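Local coordinates for protein BauA (PDB 6HCP) that probably carries iron, as ferric preacinetobactin, across the outer membrane of Acinetobacter baumannii as a TonB-dependent siderophore receptor, at residues G655-T660 with P666-A671; K70-K75 with T81-A86; G323-T326 with T331-S334; V264-P269 with T688-G693. All blocks are in the same frame, centred on the assembly; numbering follows the deposited sequence.

Interaction 1 of 4, residues G655-T660 with P666-A671; sequences GARYST and PVTFRA. With C8E ((hydroxyethyloxy)tri(ethyloxy)octane), chain B; EDO (1,2-ethanediol), chain K.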
loop_
_atom_site.group_PDB
_atom_site.type_symbol
_atom_site.label_atom_id
_atom_site.label_comp_id
_atom_site.label_asym_id
_atom_site.label_seq_id
_atom_site.Cartn_x
_atom_site.Cartn_y
_atom_site.Cartn_z
ATOM N N GLY A 655 7.028 -0.223 11.715
ATOM C CA GLY A 655 8.300 0.425 11.558
ATOM C C GLY A 655 9.451 -0.563 11.540
ATOM O O GLY A 655 9.311 -1.697 11.973
ATOM N N ALA A 656 10.612 -0.062 11.125
ATOM C CA ALA A 656 11.857 -0.798 11.259
ATOM C C ALA A 656 12.967 0.191 11.608
ATOM O O ALA A 656 12.969 1.357 11.166
ATOM C CB ALA A 656 12.154 -1.569 9.986
ATOM N N ARG A 657 13.931 -0.307 12.381
ATOM C CA ARG A 657 15.081 0.451 12.793
ATOM C C ARG A 657 16.332 -0.428 12.639
ATOM O O ARG A 657 16.292 -1.592 12.967
ATOM C CB ARG A 657 14.892 0.868 14.252
ATOM C CG ARG A 657 15.996 1.724 14.860
ATOM C CD ARG A 657 15.503 2.407 16.139
ATOM N NE ARG A 657 15.257 1.487 17.244
ATOM C CZ ARG A 657 14.075 1.245 17.816
ATOM N NH1 ARG A 657 14.039 0.514 18.913
ATOM N NH2 ARG A 657 12.940 1.627 17.258
ATOM N N TYR A 658 17.423 0.191 12.193
ATOM C CA TYR A 658 18.707 -0.500 12.103
ATOM C C TYR A 658 19.766 0.389 12.745
ATOM O O TYR A 658 20.008 1.503 12.287
ATOM C CB TYR A 658 19.088 -0.831 10.654
ATOM C CG TYR A 658 20.313 -1.714 10.543
ATOM C CD1 TYR A 658 20.332 -2.965 11.137
ATOM C CD2 TYR A 658 21.485 -1.257 9.965
ATOM C CE1 TYR A 658 21.474 -3.754 11.139
ATOM C CE2 TYR A 658 22.626 -2.052 9.915
ATOM C CZ TYR A 658 22.622 -3.301 10.509
ATOM O OH TYR A 658 23.739 -4.089 10.472
ATOM N N SER A 659 20.379 -0.127 13.811
ATOM C CA SER A 659 21.430 0.582 14.538
ATOM C C SER A 659 22.764 -0.153 14.360
ATOM O O SER A 659 22.839 -1.361 14.568
ATOM C CB SER A 659 21.078 0.728 15.993
ATOM O OG SER A 659 21.085 -0.533 16.642
ATOM N N THR A 660 23.780 0.593 13.928
ATOM C CA THR A 660 25.090 0.033 13.611
ATOM C C THR A 660 26.155 1.103 13.859
ATOM O O THR A 660 25.858 2.155 14.426
ATOM C CB THR A 660 25.084 -0.520 12.177
ATOM O OG1 THR A 660 26.270 -1.283 11.978
ATOM C CG2 THR A 660 24.988 0.558 11.122
ATOM N N PRO A 666 28.363 5.705 15.699
ATOM C CA PRO A 666 26.986 5.209 15.759
ATOM C C PRO A 666 26.115 5.837 14.663
ATOM O O PRO A 666 26.186 7.038 14.420
ATOM C CB PRO A 666 26.492 5.591 17.167
ATOM C CG PRO A 666 27.782 5.693 17.988
ATOM C CD PRO A 666 28.836 6.183 17.010
ATOM N N VAL A 667 25.386 4.976 13.947
ATOM C CA VAL A 667 24.431 5.366 12.916
ATOM C C VAL A 667 23.134 4.580 13.145
ATOM O O VAL A 667 23.176 3.377 13.409
ATOM C CB VAL A 667 24.980 5.100 11.503
ATOM C CG1 VAL A 667 23.925 5.339 10.438
ATOM C CG2 VAL A 667 26.216 5.938 11.213
ATOM N N THR A 668 21.990 5.281 13.068
ATOM C CA THR A 668 20.685 4.647 13.181
ATOM C C THR A 668 19.780 5.107 12.026
ATOM O O THR A 668 19.667 6.297 11.728
ATOM C CB THR A 668 20.014 4.942 14.527
ATOM O OG1 THR A 668 20.807 4.397 15.572
ATOM C CG2 THR A 668 18.625 4.354 14.634
ATOM N N PHE A 669 19.201 4.116 11.349
ATOM C CA PHE A 669 18.208 4.295 10.296
ATOM C C PHE A 669 16.824 3.943 10.859
ATOM O O PHE A 669 16.689 2.947 11.556
ATOM C CB PHE A 669 18.490 3.364 9.117
ATOM C CG PHE A 669 19.852 3.533 8.487
ATOM C CD1 PHE A 669 20.961 2.885 9.016
ATOM C CD2 PHE A 669 20.035 4.375 7.411
ATOM C CE1 PHE A 669 22.223 3.081 8.472
ATOM C CE2 PHE A 669 21.291 4.548 6.850
ATOM C CZ PHE A 669 22.386 3.917 7.393
ATOM N N ARG A 670 15.820 4.766 10.541
ATOM C CA ARG A 670 14.461 4.549 11.019
ATOM C C ARG A 670 13.489 4.756 9.861
ATOM O O ARG A 670 13.608 5.704 9.069
ATOM C CB ARG A 670 14.104 5.503 12.165
ATOM C CG ARG A 670 14.865 5.256 13.454
ATOM C CD ARG A 670 14.590 6.311 14.522
ATOM N NE ARG A 670 15.182 5.953 15.799
ATOM C CZ ARG A 670 16.242 6.549 16.327
ATOM N NH1 ARG A 670 16.975 7.384 15.608
ATOM N NH2 ARG A 670 16.556 6.304 17.583
ATOM N N ALA A 671 12.497 3.870 9.809
ATOM C CA ALA A 671 11.428 3.932 8.853
ATOM C C ALA A 671 10.131 3.629 9.603
ATOM O O ALA A 671 10.078 2.645 10.320
ATOM C CB ALA A 671 11.643 2.941 7.726
HETATM C C1 C8E B . 19.062 -0.122 5.967
HETATM C C2 C8E B . 20.361 0.573 5.635
HETATM C C3 C8E B . 21.551 -0.223 6.172
HETATM C C4 C8E B . 22.922 0.419 5.871
HETATM C C5 C8E B . 24.027 -0.294 6.657
HETATM C C6 C8E B . 25.399 0.374 6.586
HETATM C C7 C8E B . 26.500 -0.653 6.845
HETATM C C8 C8E B . 27.777 -0.032 7.405
HETATM O O9 C8E B . 28.829 -1.004 7.468
HETATM C C10 C8E B . 29.911 -0.606 8.321
HETATM C C1 EDO K . 11.723 3.239 13.968
HETATM O O1 EDO K . 12.287 3.559 15.292
HETATM C C2 EDO K . 10.937 1.921 14.103
HETATM O O2 EDO K . 9.794 2.097 14.969
#
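Arg657 and Arg670 run side by side across two antiparallel strands of the barrel wall, both reaching from the face that the plug helix 69-75 covers. This is the tightly packed half of the contact. With CG anti to the backbone N (chi1 -178°) and chi2 nearly anti as well, the stem of Arg657 carries CD to 3.6 Å from Arg670 NE, and the bend at chi3 then turns the guanidinium away. Thr668 CG2 lies 3.7 Å from Arg657 CG and, on another side, over one face of the Arg670 guanidinium, whose plane is turned 40° from that of Arg657. O1 of an ethanediol lies at the edge of both groups and accepts a 2.8 Å hydrogen bond from Arg657 NH2. Beneath the side chains, six backbone hydrogen bonds hold the pairs Ala656-Ala671, Tyr658-Phe669 and Thr660-Val667.

The other face, which bears Tyr658 and Phe669, is looser. The two rings come no nearer than 4.3 Å, between Tyr658 CD2 and Phe669 CD1, and a detergent tail runs past both. Its C2 sits 4.0 Å above the centre of the Phe669 ring. Tyr658 also meets Trp615 of a second subunit, while its OH is bonded to Val619 O.

Asp74 of the plug forms a salt bridge with Arg670 and a weak, long ion pair with Arg657, and Glu614 takes Arg657 NH1. One hairpin thus turns positive charge, probably offset in part by Asp74 and Glu614, to the plug and a greasy surface to the detergent, consistent with a wall between lumen and membrane.

Interaction 2 of 4, residues K70-K75 with T81-A86; sequences KYIEDK and TEVIAA. With EDO (1,2-ethanediol), chain K.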
loop_
_atom_site.group_PDB
_atom_site.type_symbol
_atom_site.label_atom_id
_atom_site.label_comp_id
_atom_site.label_asym_id
_atom_site.label_seq_id
_atom_site.Cartn_x
_atom_site.Cartn_y
_atom_site.Cartn_z
ATOM N N LYS A 70 14.911 8.714 23.698
ATOM C CA LYS A 70 15.124 7.569 22.797
ATOM C C LYS A 70 13.773 7.134 22.196
ATOM O O LYS A 70 13.655 6.911 20.988
ATOM C CB LYS A 70 15.825 6.419 23.530
ATOM C CG LYS A 70 16.022 5.134 22.707
ATOM C CD LYS A 70 16.658 5.377 21.346
ATOM C CE LYS A 70 17.306 4.153 20.720
ATOM N NZ LYS A 70 16.347 3.030 20.564
ATOM N N TYR A 71 12.726 7.073 23.031
ATOM C CA TYR A 71 11.364 6.752 22.540
ATOM C C TYR A 71 10.885 7.795 21.531
ATOM O O TYR A 71 10.395 7.464 20.455
ATOM C CB TYR A 71 10.370 6.626 23.694
ATOM C CG TYR A 71 8.988 6.203 23.269
ATOM C CD1 TYR A 71 8.762 4.952 22.721
ATOM C CD2 TYR A 71 7.917 7.076 23.357
ATOM C CE1 TYR A 71 7.487 4.537 22.370
ATOM C CE2 TYR A 71 6.637 6.680 23.017
ATOM C CZ TYR A 71 6.419 5.405 22.519
ATOM O OH TYR A 71 5.156 5.013 22.160
ATOM N N ILE A 72 11.133 9.071 21.831
ATOM C CA ILE A 72 10.727 10.136 20.972
ATOM C C ILE A 72 11.357 9.952 19.581
ATOM O O ILE A 72 10.687 10.152 18.550
ATOM C CB ILE A 72 11.062 11.496 21.605
ATOM C CG1 ILE A 72 10.292 11.708 22.916
ATOM C CG2 ILE A 72 10.820 12.617 20.627
ATOM C CD1 ILE A 72 10.775 12.903 23.695
ATOM N N GLU A 73 12.668 9.683 19.536
ATOM C CA GLU A 73 13.337 9.536 18.240
ATOM C C GLU A 73 12.856 8.237 17.570
ATOM O O GLU A 73 12.728 8.187 16.349
ATOM C CB GLU A 73 14.862 9.566 18.382
ATOM C CG GLU A 73 15.436 10.945 18.704
ATOM C CD GLU A 73 15.419 12.020 17.626
ATOM O OE1 GLU A 73 15.475 13.219 18.024
ATOM O OE2 GLU A 73 15.394 11.683 16.393
ATOM N N ASP A 74 12.585 7.197 18.364
ATOM C CA ASP A 74 12.131 5.916 17.804
ATOM C C ASP A 74 10.768 6.057 17.104
ATOM O O ASP A 74 10.516 5.393 16.094
ATOM C CB ASP A 74 12.093 4.826 18.864
ATOM C CG ASP A 74 13.475 4.294 19.236
ATOM O OD1 ASP A 74 14.435 4.563 18.478
ATOM O OD2 ASP A 74 13.579 3.642 20.284
ATOM N N LYS A 75 9.893 6.929 17.616
ATOM C CA LYS A 75 8.591 7.184 16.979
ATOM C C LYS A 75 8.712 8.188 15.826
ATOM O O LYS A 75 7.742 8.405 15.070
ATOM C CB LYS A 75 7.595 7.706 18.031
ATOM C CG LYS A 75 7.334 6.770 19.193
ATOM C CD LYS A 75 6.752 5.409 18.799
ATOM C CE LYS A 75 5.335 5.544 18.281
ATOM N NZ LYS A 75 4.716 4.245 17.920
ATOM N N THR A 81 1.722 14.962 21.126
ATOM C CA THR A 81 0.650 13.956 20.958
ATOM C C THR A 81 1.244 12.623 20.483
ATOM O O THR A 81 0.861 11.554 20.947
ATOM C CB THR A 81 -0.411 14.438 19.958
ATOM O OG1 THR A 81 -0.970 15.657 20.451
ATOM C CG2 THR A 81 -1.510 13.418 19.759
ATOM N N GLU A 82 2.171 12.707 19.524
ATOM C CA GLU A 82 2.790 11.526 18.899
ATOM C C GLU A 82 3.699 10.801 19.891
ATOM O O GLU A 82 4.054 9.652 19.652
ATOM C CB GLU A 82 3.574 11.938 17.653
ATOM C CG GLU A 82 2.656 12.314 16.510
ATOM C CD GLU A 82 3.328 12.690 15.201
ATOM O OE1 GLU A 82 4.545 12.463 15.054
ATOM O OE2 GLU A 82 2.608 13.167 14.318
ATOM N N VAL A 83 4.044 11.452 21.012
ATOM C CA VAL A 83 4.725 10.782 22.089
ATOM C C VAL A 83 3.717 10.137 23.045
ATOM O O VAL A 83 3.885 8.990 23.447
ATOM C CB VAL A 83 5.661 11.739 22.855
ATOM C CG1 VAL A 83 6.400 11.001 23.947
ATOM C CG2 VAL A 83 6.644 12.445 21.932
ATOM N N ILE A 84 2.767 10.930 23.558
ATOM C CA ILE A 84 2.027 10.504 24.761
ATOM C C ILE A 84 0.778 9.679 24.417
ATOM O O ILE A 84 0.269 8.968 25.291
ATOM C CB ILE A 84 1.670 11.702 25.661
ATOM C CG1 ILE A 84 0.663 12.642 24.991
ATOM C CG2 ILE A 84 2.950 12.406 26.083
ATOM C CD1 ILE A 84 0.150 13.749 25.908
ATOM N N ALA A 85 0.246 9.799 23.201
ATOM C CA ALA A 85 -1.023 9.152 22.866
ATOM C C ALA A 85 -0.806 7.771 22.232
ATOM O O ALA A 85 -1.743 7.008 22.108
ATOM C CB ALA A 85 -1.848 10.025 21.949
ATOM N N ALA A 86 0.401 7.484 21.754
ATOM C CA ALA A 86 0.575 6.312 20.869
ATOM C C ALA A 86 0.191 5.018 21.609
ATOM O O ALA A 86 -0.497 4.179 21.064
ATOM C CB ALA A 86 1.988 6.270 20.341
HETATM C C1 EDO K . 11.723 3.239 13.968
HETATM O O1 EDO K . 12.287 3.559 15.292
HETATM C C2 EDO K . 10.937 1.921 14.103
HETATM O O2 EDO K . 9.794 2.097 14.969
HETATM O O HOH W 1 3.141 6.349 23.677
HETATM O O HOH W 2 5.264 9.870 15.287
#
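Ile72 and Val83 form the apolar centre of this contact between two short helical turns of the plug, with Ile72 CG1 3.8 Å from Val83 CG2 and the two side chains meeting at a slant. Beside them, the ring of Tyr71 swings out toward the other segment; as it is turned there, Val83 O lies in its plane, 3.6 Å from Tyr71 CE2. Ala86 completes the first shell, its CB resting 3.9 Å from Tyr71 OH and 4.0 Å from Lys75 CE.

No direct hydrogen bond crosses between the segments, and water does the polar work. One molecule links Tyr71 OH to Val83 O, donating to the carbonyl over 2.8 Å. A second donates both to Lys75 O and to Glu82 OE1, the latter at 2.7 Å; Glu82 OE1 also accepts from Lys78 N.

The next shell sets these groups in place. Lys75 CG lies 3.7 Å above one face of the Tyr71 ring, off towards the rim, and the chain beyond it bends at chi2 and chi3 to end beside Ala86. The ring of Tyr67 meets that of Tyr71 at about 20°. Val138, on the strand 135-142, touches both Ile72 and Val83. Within the first helix, Lys70 NZ reaches the syn lone pair of Asp74 OD2.

Carbon packing therefore brings the two turns together, while two waters bridge Val83 O and Lys75 O to the opposite segment, Lys75 O having a second partner in Tyr674 OH.

Interaction 3 of 4, residues G323-T326 with T331-S334; sequences GTIT and TLSS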
loop_
_atom_site.group_PDB
_atom_site.type_symbol
_atom_site.label_atom_id
_atom_site.label_comp_id
_atom_site.label_asym_id
_atom_site.label_seq_id
_atom_site.Cartn_x
_atom_site.Cartn_y
_atom_site.Cartn_z
ATOM N N GLY A 323 -16.573 25.136 8.230
ATOM C CA GLY A 323 -17.328 24.547 7.179
ATOM C C GLY A 323 -18.529 23.820 7.747
ATOM O O GLY A 323 -18.473 23.352 8.864
ATOM N N THR A 324 -19.663 23.929 7.060
ATOM C CA THR A 324 -20.873 23.246 7.444
ATOM C C THR A 324 -21.323 22.313 6.322
ATOM O O THR A 324 -21.548 22.781 5.186
ATOM C CB THR A 324 -21.995 24.246 7.772
ATOM O OG1 THR A 324 -21.488 25.161 8.746
ATOM C CG2 THR A 324 -23.251 23.574 8.284
ATOM N N ILE A 325 -21.557 21.040 6.665
ATOM C CA ILE A 325 -22.103 20.093 5.696
ATOM C C ILE A 325 -23.621 20.290 5.619
ATOM O O ILE A 325 -24.351 20.048 6.596
ATOM C CB ILE A 325 -21.737 18.642 6.049
ATOM C CG1 ILE A 325 -20.224 18.429 6.056
ATOM C CG2 ILE A 325 -22.451 17.652 5.119
ATOM C CD1 ILE A 325 -19.796 17.059 6.527
ATOM N N THR A 326 -24.093 20.754 4.460
ATOM C CA THR A 326 -25.480 21.180 4.312
ATOM C C THR A 326 -26.315 20.196 3.494
ATOM O O THR A 326 -27.518 20.383 3.400
ATOM C CB THR A 326 -25.586 22.567 3.678
ATOM O OG1 THR A 326 -25.018 22.507 2.371
ATOM C CG2 THR A 326 -24.884 23.623 4.503
ATOM N N THR A 331 -22.466 18.659 0.081
ATOM C CA THR A 331 -22.353 20.115 -0.027
ATOM C C THR A 331 -21.774 20.700 1.275
ATOM O O THR A 331 -22.211 20.358 2.371
ATOM C CB THR A 331 -23.704 20.757 -0.366
ATOM O OG1 THR A 331 -24.226 20.091 -1.524
ATOM C CG2 THR A 331 -23.566 22.247 -0.617
ATOM N N LEU A 332 -20.780 21.567 1.120
ATOM C CA LEU A 332 -20.067 22.215 2.217
ATOM C C LEU A 332 -20.112 23.733 2.021
ATOM O O LEU A 332 -19.817 24.242 0.955
ATOM C CB LEU A 332 -18.619 21.723 2.263
ATOM C CG LEU A 332 -17.807 22.162 3.480
ATOM C CD1 LEU A 332 -18.276 21.429 4.721
ATOM C CD2 LEU A 332 -16.319 21.941 3.268
ATOM N N SER A 333 -20.518 24.440 3.076
ATOM C CA SER A 333 -20.574 25.895 3.102
ATOM C C SER A 333 -19.572 26.392 4.145
ATOM O O SER A 333 -19.720 26.088 5.334
ATOM C CB SER A 333 -21.987 26.361 3.419
ATOM O OG SER A 333 -22.041 27.775 3.471
ATOM N N SER A 334 -18.557 27.130 3.692
ATOM C CA SER A 334 -17.483 27.570 4.552
ATOM C C SER A 334 -17.503 29.100 4.662
ATOM O O SER A 334 -17.278 29.828 3.698
ATOM C CB SER A 334 -16.135 27.039 4.083
ATOM O OG SER A 334 -16.128 25.612 3.990
HETATM O O HOH W 3 -20.198 27.267 7.955
#
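This is the end of a beta hairpin, in which Gly323-Thr326 pairs antiparallel with Thr331-Ser334 at the start of the long barrel strand 331-358, probably on the extracellular side, where receptors of this family carry their long loops. Thr324 and Ser333 form the hydrogen-bonded pair, with Ser333 N 2.9 Å from Thr324 O and the return bond from Thr324 N to Ser333 O. Nearer the turn, Thr326 N adds a 2.8 Å bond to Thr331 O.

On one face, Leu332 sends CD1 to 3.8 Å from Ile325 CG1, and the same methyl lies against the backbone of Thr324, 3.6 Å from its C. With CG turned away from its own N (chi1 -172°), Leu332 can lean over the partner strand. Val258 touches both Ile325 and Leu332. Further along, Ser334 OG closes over the bare CA of Gly323 at 3.6 Å.

Hydroxyls dominate the other side. A water lies 2.6 Å from Thr324 OG1 and donates to Ser333 O. At the turn, Thr326 OG1 sits in the crowded position between its own N and carbonyl carbon, and meets Thr331 CG2 at only 3.3 Å.

Strands 258-259 and 391-394 bond to the two outer edges of the hairpin. Ile325 and Leu332 thus give one face an aliphatic patch, while on the other the water ties Thr324 OG1 to Ser333 O, a carbonyl that so has two donors.

Interaction 4 of 4, residues V264-P269 with T688-G693; sequences VGIPKP and TNLALG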
loop_
_atom_site.group_PDB
_atom_site.type_symbol
_atom_site.label_atom_id
_atom_site.label_comp_id
_atom_site.label_asym_id
_atom_site.label_seq_id
_atom_site.Cartn_x
_atom_site.Cartn_y
_atom_site.Cartn_z
ATOM N N VAL A 264 -29.319 16.987 8.624
ATOM C CA VAL A 264 -28.604 16.526 7.448
ATOM C C VAL A 264 -27.885 15.208 7.749
ATOM O O VAL A 264 -27.850 14.324 6.914
ATOM C CB VAL A 264 -27.634 17.603 6.950
ATOM C CG1 VAL A 264 -26.704 17.073 5.863
ATOM C CG2 VAL A 264 -28.407 18.837 6.496
ATOM N N GLY A 265 -27.241 15.122 8.914
ATOM C CA GLY A 265 -26.528 13.930 9.316
ATOM C C GLY A 265 -25.062 13.969 8.881
ATOM O O GLY A 265 -24.619 14.925 8.238
ATOM N N ILE A 266 -24.341 12.903 9.233
ATOM C CA ILE A 266 -22.926 12.757 8.954
ATOM C C ILE A 266 -22.769 11.853 7.738
ATOM O O ILE A 266 -23.066 10.665 7.794
ATOM C CB ILE A 266 -22.169 12.188 10.167
ATOM C CG1 ILE A 266 -22.298 13.119 11.376
ATOM C CG2 ILE A 266 -20.707 11.932 9.820
ATOM C CD1 ILE A 266 -21.872 12.535 12.676
ATOM N N PRO A 267 -22.273 12.375 6.612
ATOM C CA PRO A 267 -22.037 11.533 5.443
ATOM C C PRO A 267 -20.739 10.739 5.615
ATOM O O PRO A 267 -19.927 10.993 6.520
ATOM C CB PRO A 267 -21.917 12.551 4.308
ATOM C CG PRO A 267 -21.289 13.746 4.989
ATOM C CD PRO A 267 -21.832 13.755 6.413
ATOM N N LYS A 268 -20.576 9.723 4.774
ATOM C CA LYS A 268 -19.389 8.912 4.815
ATOM C C LYS A 268 -18.148 9.768 4.596
ATOM O O LYS A 268 -18.160 10.724 3.821
ATOM C CB LYS A 268 -19.496 7.798 3.774
ATOM C CG LYS A 268 -20.510 6.734 4.158
ATOM C CD LYS A 268 -20.220 5.384 3.521
ATOM C CE LYS A 268 -21.449 4.512 3.433
ATOM N NZ LYS A 268 -21.959 4.253 4.790
ATOM N N PRO A 269 -17.057 9.492 5.344
ATOM C CA PRO A 269 -15.842 10.282 5.221
ATOM C C PRO A 269 -15.236 10.136 3.829
ATOM O O PRO A 269 -15.227 9.053 3.262
ATOM C CB PRO A 269 -14.910 9.733 6.307
ATOM C CG PRO A 269 -15.447 8.370 6.638
ATOM C CD PRO A 269 -16.935 8.417 6.343
ATOM N N THR A 688 -15.003 22.789 16.231
ATOM C CA THR A 688 -15.915 22.331 15.178
ATOM C C THR A 688 -16.251 20.860 15.448
ATOM O O THR A 688 -15.606 20.214 16.266
ATOM C CB THR A 688 -15.318 22.497 13.770
ATOM O OG1 THR A 688 -14.094 21.760 13.737
ATOM C CG2 THR A 688 -15.069 23.939 13.371
ATOM N N ASN A 689 -17.260 20.328 14.753
ATOM C CA ASN A 689 -17.844 19.023 15.093
ATOM C C ASN A 689 -16.957 17.845 14.666
ATOM O O ASN A 689 -16.889 16.839 15.386
ATOM C CB ASN A 689 -19.226 18.834 14.471
ATOM C CG ASN A 689 -20.298 19.775 14.983
ATOM O OD1 ASN A 689 -21.252 20.017 14.257
ATOM N ND2 ASN A 689 -20.174 20.281 16.215
ATOM N N LEU A 690 -16.332 17.935 13.472
ATOM C CA LEU A 690 -15.670 16.801 12.852
ATOM C C LEU A 690 -14.406 17.255 12.125
ATOM O O LEU A 690 -14.376 18.322 11.550
ATOM C CB LEU A 690 -16.577 16.169 11.791
ATOM C CG LEU A 690 -17.904 15.585 12.240
ATOM C CD1 LEU A 690 -18.660 15.082 11.019
ATOM C CD2 LEU A 690 -17.716 14.472 13.247
ATOM N N ALA A 691 -13.430 16.353 12.061
ATOM C CA ALA A 691 -12.294 16.484 11.189
ATOM C C ALA A 691 -11.830 15.075 10.813
ATOM O O ALA A 691 -11.994 14.134 11.574
ATOM C CB ALA A 691 -11.191 17.251 11.869
ATOM N N LEU A 692 -11.264 14.943 9.612
ATOM C CA LEU A 692 -10.716 13.675 9.184
ATOM C C LEU A 692 -9.413 13.375 9.928
ATOM O O LEU A 692 -8.563 14.238 10.073
ATOM C CB LEU A 692 -10.445 13.717 7.676
ATOM C CG LEU A 692 -11.674 13.648 6.786
ATOM C CD1 LEU A 692 -11.269 13.877 5.333
ATOM C CD2 LEU A 692 -12.392 12.313 6.936
ATOM N N GLY A 693 -9.232 12.106 10.284
ATOM C CA GLY A 693 -7.982 11.614 10.823
ATOM C C GLY A 693 -6.870 11.660 9.782
ATOM O O GLY A 693 -7.129 11.609 8.593
#
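The backbones pass without a hydrogen bond between them, the CA atoms of Ile266 and Leu690 standing 9.2 Å apart and those of Pro269 and Leu692 7.3 Å, so side chains alone bridge the gap. Ile266 points its branches at Leu690, and one methyl of the leucine receives both: Leu690 CD1 is 3.9 Å from Ile266 CG2 and 4.1 Å from Ile266 CG1. In the second meeting, the flank of the Pro269 ring offers CB to Leu692 CD2 at 3.7 Å. It is this CD2 branch of Leu692, not the extended CD1, that meets the proline.

The segment 688-693 enters the predicted TonB C-terminal box at Asn689. Here Asn689 and Leu690 both face Val258, a classic beta bulge, before the short strand 691-692 pairs with 682-683. The contact thus lays the loop between strands 258-259 and 282-297 against the loop region preceding the last barrel strand.

Trp682 touches all four of these side chains, and Val646 adds a further aliphatic surface against Ile266 and Leu690. Lys268, between the two packing sites, turns instead to a third subunit, where its NZ forms a salt bridge with Asp219.

The four contacts fall into two touching pairs. Interaction 1 in the barrel wall and interaction 2 in the plug meet, their centres 16 Å apart: Arg670 NH2 meets Asp74 OD1 at 2.9 Å, and the same ethanediol binds to both. Interactions 3 and 4 lie 11 Å apart between centres and share loop packing, with Thr326 O 3.6 Å from Val264 CG2 and Ile325 CD1 3.9 Å from Pro267 CD; interaction 3 is nested within the long loop closed by interaction 4. The pairs themselves are separate. Interactions 1 and 3 are about 45 Å apart between centres, whereas interactions 2 and 4 come within about 11 Å at their nearest atoms.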